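Local coordinates for protein molybdopterin molybdotransferase (Pyrococcus horikoshii, PDB 1UZ5) that probably catalyses molybdenum insertion from molybdate into adenylyl-molybdopterin, a magnesium-dependent step of molybdenum cofactor biosynthesis that releases AMP, at residues Glu26-Glu31 with Asn173-Phe178; Asp41-Ile46 with Gly149-Lys154; Ile46-Phe51 with Ile144-Gly149. All blocks are in the same frame, centred on the assembly; numbering follows the deposited sequence.

The three contacts are nested along the chain: interaction 1 closes the outermost loop, interaction 2 lies within it and interaction 3 within both. Interactions 2 and 3 share Ile46 and Gly149, with centres about 11 Å apart, and follow the same pair of antiparallel chain runs outward to the part built on the mixed sheet of strands 58-61 to 126-129. Interaction 1 is a separate two-stranded sheet whose centre is about 14 Å from that of interaction 2; they meet where Val175 CG2 packs 3.7 Å from Ile42 CD1. Interactions 1 and 3 do not touch. A sulfate, probably from the crystallisation liquor, lies about 3 Å from the Asp145 side chain in interaction 3.

Interaction 1: Glu26-Glu31 with Asn173-Phe178; sequences EEVPIE and NKVKVF
Glu26 and Val28 pair with Val177 and Val175 through their backbones, making a two-stranded antiparallel sheet of strands 25-29 and 174-178. Four N-H···O=C bonds join these two hydrogen-bonded pairs, the shortest from Val177 N to Glu26 O at 2.8 Å. Beyond the strand end, Ile30 N reaches Asn173 O at 2.9 Å from above the carbonyl plane, a more bent bond (142° at the hydrogen).

Apolar contact gathers on the valine face. Val28 CG2 lies alongside Val175 CG1 at 3.7 Å, while Val28 and Val177 meet at roughly a right angle. Glu26 shares this face, its OE2 salt-bridged to Arg36.

The other face carries Glu27, Lys174 and Lys176. With its CG beside the backbone N (chi1 -67°), Glu27 runs alongside Lys176, and its OE2 comes to 3.4 Å from Lys176 CG. Its OE1 makes a long salt bridge of 3.8 Å to Lys174 NZ. Water bridges Glu27 OE2 to Lys174 O, weakly on the latter side.

The chemistry is therefore two-sided: backbone bonds set the register, the buried valines pack on one face, with Glu26 at its end, and the lysines probably offset the Glu27 charge on the exposed one.

Interaction 2: Asp41-Ile46 with Gly149-Lys154; sequences DIYSPI and GRLLVK
Tyr43 lays its ring against Leu151, whose CD1 sits over one ring face, 4.2 Å from the centroid and 28° off the normal, a CH-pi contact. Leu151 reaches it with CG turned away from its own N (chi1 175°), and the closest carbon pair is Tyr43 CE1 to Leu151 CD1 at 3.8 Å. The backbone of Arg150 meets the same ring at its edge.

The opposite face of this short sheet carries Ile42 and Val153. They point the same way side by side, Ile42 CD1 lying 4.1 Å from Val153 CB, and Ile42 also touches Leu167 of helix 161-169. Leu152 comes in toward Ser44 and brings CD1 to 3.5 Å from Ser44 CA. The Ser44 hydroxyl is used within its own chain: chi1 -175° sets OG beside the carbonyl carbon, from where it donates to Ile46 O at 2.6 Å, in the plane of that carbonyl and on a lone pair. Asp41 OD1 lies against Lys154 CA, but the hydrogen-bond donor to that oxygen is Lys155 N.

The backbones form a classic beta bulge, for Leu152 and Val153 both face Ile42 and both donate to Ile42 O. Leu152 N gives the shorter bond, 2.8 Å; Val153 N is at 3.3 Å. Past the bulge, Ser44 N bonds to Arg150 O and Gly149 N to Ser44 O.

Chemically, the contact divides its work: one carbonyl holds two successive amides, apolar side chains meet on both faces of the sheet, and Ser44 spends its hydroxyl on its own chain, linking to Ile46 across Pro45.

Interaction 3: Ile46-Phe51 with Ile144-Gly149; sequences IDVPPF and IDIEKG
Val48 and Ile146 form a single antiparallel hydrogen-bonded bridge, CA atoms 4.7 Å apart, between two segments that otherwise have no regular secondary structure, and its clearest bond runs from Val48 N to Ile146 O at 2.7 Å, with the donor in the carbonyl plane.

Among the side chains, Val48 carries most of the apolar contact. It lies alongside Ile146 and points the same way, CB to CB at 3.7 Å, while CG2 settles near the same Ile146 CB. Val48 CG1, set anti to the backbone N (chi1 -178°), goes instead toward Asp145, whose OD2 is 3.8 Å from it. Pro49, which follows a cis peptide bond, brings CD to 4.0 Å from Asp145 CB.

Asp47 supplies the side-chain hydrogen bond. Its OD1 takes Lys148 N at 2.9 Å, nearly straight (166° at the hydrogen), but the N-H arrives from above the carboxylate plane, about 50° out of it. The Asp47 side chain crosses that of Lys148 at about a right angle, and OD1 also lies 3.5 Å from Lys148 CB. The extended Lys148 chain then leads its amine away. Pro49 is tied by a backbone bond to Gly143.

The arrangement is an irregular antiparallel pairing of two connecting segments, probably with a classic beta bulge: Asp145 N and Ile146 N both approach Val48 O, though the position of that oxygen is less certain because it crowds Asp145 CB in the model. Through this pairing the chain passes outward along 46-51 to the part of the MoeA N-terminal region built on the mixed six-stranded sheet, and comes back along 144-149.

Interaction 1: Glu26-Glu31 with Asn173-Phe178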
loop_
_atom_site.group_PDB
_atom_site.type_symbol
_atom_site.label_atom_id
_atom_site.label_comp_id
_atom_site.label_asym_id
_atom_site.label_seq_id
_atom_site.Cartn_x
_atom_site.Cartn_y
_atom_site.Cartn_z
ATOM N N GLU A 26 -4.528 -0.570 15.702
ATOM C CA GLU A 26 -4.919 -1.837 16.303
ATOM C C GLU A 26 -3.872 -2.894 15.972
ATOM O O GLU A 26 -3.135 -2.773 14.989
ATOM C CB GLU A 26 -6.285 -2.298 15.783
ATOM C CG GLU A 26 -6.266 -2.826 14.362
ATOM C CD GLU A 26 -7.580 -3.472 13.953
ATOM O OE1 GLU A 26 -8.025 -4.414 14.640
ATOM O OE2 GLU A 26 -8.166 -3.041 12.939
ATOM N N GLU A 27 -3.804 -3.932 16.791
ATOM C CA GLU A 27 -2.848 -4.996 16.541
ATOM C C GLU A 27 -3.586 -6.210 16.030
ATOM O O GLU A 27 -4.606 -6.610 16.583
ATOM C CB GLU A 27 -2.076 -5.362 17.811
ATOM C CG GLU A 27 -1.147 -4.272 18.313
ATOM C CD GLU A 27 -0.100 -4.803 19.270
ATOM O OE1 GLU A 27 -0.476 -5.470 20.259
ATOM O OE2 GLU A 27 1.100 -4.553 19.034
ATOM N N VAL A 28 -3.071 -6.790 14.958
ATOM C CA VAL A 28 -3.684 -7.976 14.384
ATOM C C VAL A 28 -2.611 -9.050 14.284
ATOM O O VAL A 28 -1.431 -8.731 14.153
ATOM C CB VAL A 28 -4.216 -7.694 12.969
ATOM C CG1 VAL A 28 -5.330 -6.646 13.026
ATOM C CG2 VAL A 28 -3.072 -7.215 12.081
ATOM N N PRO A 29 -3.006 -10.329 14.357
ATOM C CA PRO A 29 -2.037 -11.425 14.258
ATOM C C PRO A 29 -1.372 -11.289 12.892
ATOM O O PRO A 29 -1.948 -10.690 11.984
ATOM C CB PRO A 29 -2.910 -12.674 14.337
ATOM C CG PRO A 29 -4.111 -12.211 15.112
ATOM C CD PRO A 29 -4.372 -10.847 14.542
ATOM N N ILE A 30 -0.174 -11.840 12.736
ATOM C CA ILE A 30 0.527 -11.733 11.465
ATOM C C ILE A 30 -0.237 -12.385 10.311
ATOM O O ILE A 30 -0.140 -11.937 9.170
ATOM C CB ILE A 30 1.957 -12.342 11.559
ATOM C CG1 ILE A 30 2.718 -12.081 10.261
ATOM C CG2 ILE A 30 1.881 -13.834 11.836
ATOM C CD1 ILE A 30 2.821 -10.603 9.898
ATOM N N GLU A 31 -0.995 -13.439 10.604
ATOM C CA GLU A 31 -1.768 -14.123 9.567
ATOM C C GLU A 31 -3.005 -13.325 9.122
ATOM O O GLU A 31 -3.742 -13.759 8.237
ATOM C CB GLU A 31 -2.205 -15.516 10.041
ATOM C CG GLU A 31 -3.085 -15.514 11.273
ATOM C CD GLU A 31 -2.288 -15.517 12.566
ATOM O OE1 GLU A 31 -1.227 -14.856 12.631
ATOM O OE2 GLU A 31 -2.739 -16.177 13.525
ATOM N N ASN A 173 4.737 -11.929 15.380
ATOM C CA ASN A 173 3.447 -12.574 15.152
ATOM C C ASN A 173 2.258 -11.626 15.388
ATOM O O ASN A 173 1.101 -12.032 15.296
ATOM C CB ASN A 173 3.323 -13.829 16.021
ATOM C CG ASN A 173 3.098 -13.508 17.475
ATOM O OD1 ASN A 173 3.658 -12.552 18.005
ATOM N ND2 ASN A 173 2.283 -14.321 18.136
ATOM N N LYS A 174 2.560 -10.367 15.700
ATOM C CA LYS A 174 1.542 -9.336 15.912
ATOM C C LYS A 174 2.053 -8.049 15.293
ATOM O O LYS A 174 3.200 -7.664 15.510
ATOM C CB LYS A 174 1.279 -9.100 17.399
ATOM C CG LYS A 174 0.573 -10.243 18.100
ATOM C CD LYS A 174 0.072 -9.810 19.471
ATOM C CE LYS A 174 1.200 -9.260 20.334
ATOM N NZ LYS A 174 0.706 -8.765 21.649
ATOM N N VAL A 175 1.202 -7.374 14.526
ATOM C CA VAL A 175 1.610 -6.139 13.877
ATOM C C VAL A 175 0.602 -5.001 14.072
ATOM O O VAL A 175 -0.611 -5.213 14.050
ATOM C CB VAL A 175 1.856 -6.390 12.368
ATOM C CG1 VAL A 175 0.600 -6.940 11.714
ATOM C CG2 VAL A 175 2.311 -5.107 11.689
ATOM N N LYS A 176 1.120 -3.798 14.286
ATOM C CA LYS A 176 0.288 -2.620 14.486
ATOM C C LYS A 176 -0.105 -2.011 13.154
ATOM O O LYS A 176 0.744 -1.551 12.392
ATOM C CB LYS A 176 1.031 -1.578 15.322
ATOM C CG LYS A 176 1.182 -1.970 16.789
ATOM C CD LYS A 176 1.866 -0.868 17.581
ATOM C CE LYS A 176 1.923 -1.217 19.059
ATOM N NZ LYS A 176 2.548 -0.133 19.857
ATOM N N VAL A 177 -1.399 -2.012 12.872
ATOM C CA VAL A 177 -1.877 -1.457 11.617
ATOM C C VAL A 177 -2.943 -0.397 11.873
ATOM O O VAL A 177 -3.554 -0.354 12.943
ATOM C CB VAL A 177 -2.458 -2.566 10.715
ATOM C CG1 VAL A 177 -1.369 -3.575 10.363
ATOM C CG2 VAL A 177 -3.610 -3.259 11.419
ATOM N N PHE A 178 -3.144 0.475 10.894
ATOM C CA PHE A 178 -4.151 1.519 11.024
ATOM C C PHE A 178 -5.525 0.882 10.941
ATOM O O PHE A 178 -5.739 -0.048 10.156
ATOM C CB PHE A 178 -4.031 2.538 9.890
ATOM C CG PHE A 178 -2.902 3.508 10.047
ATOM C CD1 PHE A 178 -2.889 4.415 11.099
ATOM C CD2 PHE A 178 -1.874 3.554 9.108
ATOM C CE1 PHE A 178 -1.874 5.357 11.213
ATOM C CE2 PHE A 178 -0.853 4.492 9.212
ATOM C CZ PHE A 178 -0.855 5.397 10.266
HETATM O O HOH W 1 3.207 -5.027 17.630
HETATM O O HOH W 2 -0.059 -14.951 14.984
#

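Interaction 2: Asp41-Ile46 with Gly149-Lys154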
loop_
_atom_site.group_PDB
_atom_site.type_symbol
_atom_site.label_atom_id
_atom_site.label_comp_id
_atom_site.label_asym_id
_atom_site.label_seq_id
_atom_site.Cartn_x
_atom_site.Cartn_y
_atom_site.Cartn_z
ATOM N N ASP A 41 6.806 2.319 11.578
ATOM C CA ASP A 41 7.979 1.613 11.086
ATOM C C ASP A 41 8.179 0.373 11.947
ATOM O O ASP A 41 7.799 0.357 13.122
ATOM C CB ASP A 41 9.232 2.493 11.183
ATOM C CG ASP A 41 9.111 3.787 10.396
ATOM O OD1 ASP A 41 8.672 3.751 9.225
ATOM O OD2 ASP A 41 9.473 4.846 10.950
ATOM N N ILE A 42 8.747 -0.669 11.349
ATOM C CA ILE A 42 9.036 -1.907 12.068
ATOM C C ILE A 42 10.493 -2.247 11.776
ATOM O O ILE A 42 10.896 -2.340 10.617
ATOM C CB ILE A 42 8.159 -3.075 11.591
ATOM C CG1 ILE A 42 6.682 -2.709 11.741
ATOM C CG2 ILE A 42 8.479 -4.325 12.405
ATOM C CD1 ILE A 42 5.734 -3.759 11.205
ATOM N N TYR A 43 11.273 -2.433 12.834
ATOM C CA TYR A 43 12.693 -2.745 12.699
ATOM C C TYR A 43 12.937 -4.190 13.132
ATOM O O TYR A 43 12.272 -4.694 14.035
ATOM C CB TYR A 43 13.498 -1.771 13.560
ATOM C CG TYR A 43 13.319 -0.320 13.155
ATOM C CD1 TYR A 43 14.122 0.254 12.168
ATOM C CD2 TYR A 43 12.335 0.472 13.747
ATOM C CE1 TYR A 43 13.951 1.583 11.781
ATOM C CE2 TYR A 43 12.153 1.806 13.361
ATOM C CZ TYR A 43 12.963 2.350 12.381
ATOM O OH TYR A 43 12.787 3.658 11.993
ATOM N N SER A 44 13.884 -4.865 12.493
ATOM C CA SER A 44 14.136 -6.257 12.852
ATOM C C SER A 44 14.509 -6.402 14.316
ATOM O O SER A 44 15.418 -5.731 14.797
ATOM C CB SER A 44 15.252 -6.855 12.001
ATOM O OG SER A 44 15.388 -8.236 12.302
ATOM N N PRO A 45 13.802 -7.279 15.044
ATOM C CA PRO A 45 14.055 -7.527 16.463
ATOM C C PRO A 45 15.185 -8.540 16.671
ATOM O O PRO A 45 15.609 -8.776 17.796
ATOM C CB PRO A 45 12.718 -8.065 16.951
ATOM C CG PRO A 45 12.280 -8.888 15.783
ATOM C CD PRO A 45 12.592 -7.998 14.601
ATOM N N ILE A 46 15.662 -9.147 15.589
ATOM C CA ILE A 46 16.737 -10.132 15.701
ATOM C C ILE A 46 17.698 -10.058 14.529
ATOM O O ILE A 46 17.399 -9.443 13.499
ATOM C CB ILE A 46 16.199 -11.582 15.712
ATOM C CG1 ILE A 46 15.469 -11.860 14.395
ATOM C CG2 ILE A 46 15.285 -11.807 16.905
ATOM C CD1 ILE A 46 15.194 -13.327 14.136
ATOM N N GLY A 149 17.760 -4.515 14.114
ATOM C CA GLY A 149 17.563 -3.075 14.065
ATOM C C GLY A 149 17.353 -2.505 12.668
ATOM O O GLY A 149 17.095 -1.312 12.514
ATOM N N ARG A 150 17.460 -3.343 11.644
ATOM C CA ARG A 150 17.271 -2.875 10.276
ATOM C C ARG A 150 15.796 -2.575 9.986
ATOM O O ARG A 150 14.910 -3.301 10.432
ATOM C CB ARG A 150 17.766 -3.921 9.281
ATOM C CG ARG A 150 17.687 -3.458 7.833
ATOM C CD ARG A 150 18.171 -4.526 6.873
ATOM N NE ARG A 150 18.188 -4.049 5.491
ATOM C CZ ARG A 150 18.936 -3.039 5.057
ATOM N NH1 ARG A 150 19.736 -2.392 5.896
ATOM N NH2 ARG A 150 18.890 -2.675 3.783
ATOM N N LEU A 151 15.541 -1.506 9.240
ATOM C CA LEU A 151 14.171 -1.143 8.890
ATOM C C LEU A 151 13.578 -2.230 7.988
ATOM O O LEU A 151 14.112 -2.506 6.914
ATOM C CB LEU A 151 14.152 0.202 8.154
ATOM C CG LEU A 151 12.783 0.657 7.626
ATOM C CD1 LEU A 151 11.808 0.837 8.789
ATOM C CD2 LEU A 151 12.938 1.964 6.864
ATOM N N LEU A 152 12.485 -2.848 8.429
ATOM C CA LEU A 152 11.834 -3.901 7.645
ATOM C C LEU A 152 10.578 -3.427 6.900
ATOM O O LEU A 152 10.382 -3.766 5.737
ATOM C CB LEU A 152 11.450 -5.075 8.546
ATOM C CG LEU A 152 12.602 -5.728 9.314
ATOM C CD1 LEU A 152 12.076 -6.902 10.117
ATOM C CD2 LEU A 152 13.673 -6.175 8.334
ATOM N N VAL A 153 9.733 -2.663 7.585
ATOM C CA VAL A 153 8.489 -2.147 7.007
ATOM C C VAL A 153 8.296 -0.687 7.416
ATOM O O VAL A 153 8.481 -0.343 8.582
ATOM C CB VAL A 153 7.270 -2.965 7.501
ATOM C CG1 VAL A 153 5.973 -2.323 7.020
ATOM C CG2 VAL A 153 7.371 -4.405 7.005
ATOM N N LYS A 154 7.929 0.166 6.458
ATOM C CA LYS A 154 7.719 1.592 6.729
ATOM C C LYS A 154 6.295 1.910 7.156
ATOM O O LYS A 154 5.357 1.193 6.820
ATOM C CB LYS A 154 8.008 2.445 5.491
ATOM C CG LYS A 154 9.453 2.531 5.055
ATOM C CD LYS A 154 9.583 3.491 3.874
ATOM C CE LYS A 154 11.000 3.518 3.315
ATOM N NZ LYS A 154 11.997 3.974 4.323
#

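Interaction 3: Ile46-Phe51 with Ile144-Gly149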
loop_
_atom_site.group_PDB
_atom_site.type_symbol
_atom_site.label_atom_id
_atom_site.label_comp_id
_atom_site.label_asym_id
_atom_site.label_seq_id
_atom_site.Cartn_x
_atom_site.Cartn_y
_atom_site.Cartn_z
ATOM N N ILE A 46 15.662 -9.147 15.589
ATOM C CA ILE A 46 16.737 -10.132 15.701
ATOM C C ILE A 46 17.698 -10.058 14.529
ATOM O O ILE A 46 17.399 -9.443 13.499
ATOM C CB ILE A 46 16.199 -11.582 15.712
ATOM C CG1 ILE A 46 15.469 -11.860 14.395
ATOM C CG2 ILE A 46 15.285 -11.807 16.905
ATOM C CD1 ILE A 46 15.194 -13.327 14.136
ATOM N N ASP A 47 18.859 -10.688 14.704
ATOM C CA ASP A 47 19.862 -10.774 13.655
ATOM C C ASP A 47 19.451 -11.964 12.792
ATOM O O ASP A 47 18.936 -12.955 13.306
ATOM C CB ASP A 47 21.251 -11.084 14.229
ATOM C CG ASP A 47 21.948 -9.864 14.797
ATOM O OD1 ASP A 47 22.137 -8.874 14.051
ATOM O OD2 ASP A 47 22.323 -9.908 15.989
ATOM N N VAL A 48 19.703 -11.865 11.492
ATOM C CA VAL A 48 19.400 -12.932 10.560
ATOM C C VAL A 48 20.642 -13.197 9.715
ATOM O O VAL A 48 21.124 -12.299 9.031
ATOM C CB VAL A 48 18.257 -12.545 9.595
ATOM C CG1 VAL A 48 17.948 -13.718 8.685
ATOM C CG2 VAL A 48 17.022 -12.107 10.380
ATOM N N PRO A 49 21.200 -14.423 9.781
ATOM C CA PRO A 49 20.727 -15.530 10.619
ATOM C C PRO A 49 20.964 -15.179 12.086
ATOM O O PRO A 49 21.779 -14.314 12.394
ATOM C CB PRO A 49 21.576 -16.713 10.140
ATOM C CG PRO A 49 22.871 -16.051 9.744
ATOM C CD PRO A 49 22.396 -14.816 9.008
ATOM N N PRO A 50 20.239 -15.831 13.007
ATOM C CA PRO A 50 20.406 -15.541 14.434
ATOM C C PRO A 50 21.631 -16.193 15.086
ATOM O O PRO A 50 21.832 -16.074 16.291
ATOM C CB PRO A 50 19.086 -16.019 15.036
ATOM C CG PRO A 50 18.751 -17.209 14.180
ATOM C CD PRO A 50 19.132 -16.781 12.775
ATOM N N PHE A 51 22.441 -16.867 14.276
ATOM C CA PHE A 51 23.657 -17.534 14.738
ATOM C C PHE A 51 24.537 -17.791 13.522
ATOM O O PHE A 51 24.056 -17.739 12.388
ATOM C CB PHE A 51 23.325 -18.875 15.406
ATOM C CG PHE A 51 22.494 -19.797 14.543
ATOM C CD1 PHE A 51 21.099 -19.776 14.617
ATOM C CD2 PHE A 51 23.102 -20.658 13.632
ATOM C CE1 PHE A 51 20.322 -20.598 13.794
ATOM C CE2 PHE A 51 22.338 -21.487 12.803
ATOM C CZ PHE A 51 20.938 -21.454 12.884
ATOM N N ILE A 144 24.365 -11.230 9.022
ATOM C CA ILE A 144 24.842 -10.828 7.699
ATOM C C ILE A 144 23.724 -10.737 6.651
ATOM O O ILE A 144 23.859 -10.035 5.646
ATOM C CB ILE A 144 25.954 -11.788 7.205
ATOM C CG1 ILE A 144 27.292 -11.378 7.822
ATOM C CG2 ILE A 144 26.074 -11.744 5.690
ATOM C CD1 ILE A 144 27.267 -11.219 9.329
ATOM N N ASP A 145 22.626 -11.449 6.886
ATOM C CA ASP A 145 21.482 -11.421 5.976
ATOM C C ASP A 145 20.738 -10.132 6.340
ATOM O O ASP A 145 20.611 -9.216 5.526
ATOM C CB ASP A 145 20.587 -12.643 6.225
ATOM C CG ASP A 145 19.531 -12.846 5.141
ATOM O OD1 ASP A 145 19.187 -11.880 4.432
ATOM O OD2 ASP A 145 19.029 -13.982 5.016
ATOM N N ILE A 146 20.265 -10.069 7.581
ATOM C CA ILE A 146 19.559 -8.898 8.092
ATOM C C ILE A 146 20.058 -8.564 9.502
ATOM O O ILE A 146 19.945 -9.372 10.424
ATOM C CB ILE A 146 18.031 -9.130 8.147
ATOM C CG1 ILE A 146 17.465 -9.250 6.728
ATOM C CG2 ILE A 146 17.361 -7.986 8.887
ATOM C CD1 ILE A 146 15.976 -9.533 6.679
ATOM N N GLU A 147 20.605 -7.366 9.662
ATOM C CA GLU A 147 21.122 -6.923 10.954
ATOM C C GLU A 147 19.993 -6.537 11.899
ATOM O O GLU A 147 19.026 -5.898 11.491
ATOM C CB GLU A 147 22.030 -5.707 10.767
ATOM C CG GLU A 147 23.481 -5.918 11.143
ATOM C CD GLU A 147 24.266 -4.617 11.139
ATOM O OE1 GLU A 147 23.929 -3.716 11.939
ATOM O OE2 GLU A 147 25.214 -4.495 10.335
ATOM N N LYS A 148 20.115 -6.921 13.163
ATOM C CA LYS A 148 19.104 -6.554 14.141
ATOM C C LYS A 148 18.986 -5.030 14.084
ATOM O O LYS A 148 19.994 -4.337 13.987
ATOM C CB LYS A 148 19.540 -6.995 15.536
ATOM C CG LYS A 148 18.535 -6.696 16.639
ATOM C CD LYS A 148 19.030 -7.228 17.974
ATOM C CE LYS A 148 18.089 -6.857 19.106
ATOM N NZ LYS A 148 18.519 -7.457 20.403
ATOM N N GLY A 149 17.760 -4.515 14.114
ATOM C CA GLY A 149 17.563 -3.075 14.065
ATOM C C GLY A 149 17.353 -2.505 12.668
ATOM O O GLY A 149 17.095 -1.312 12.514
#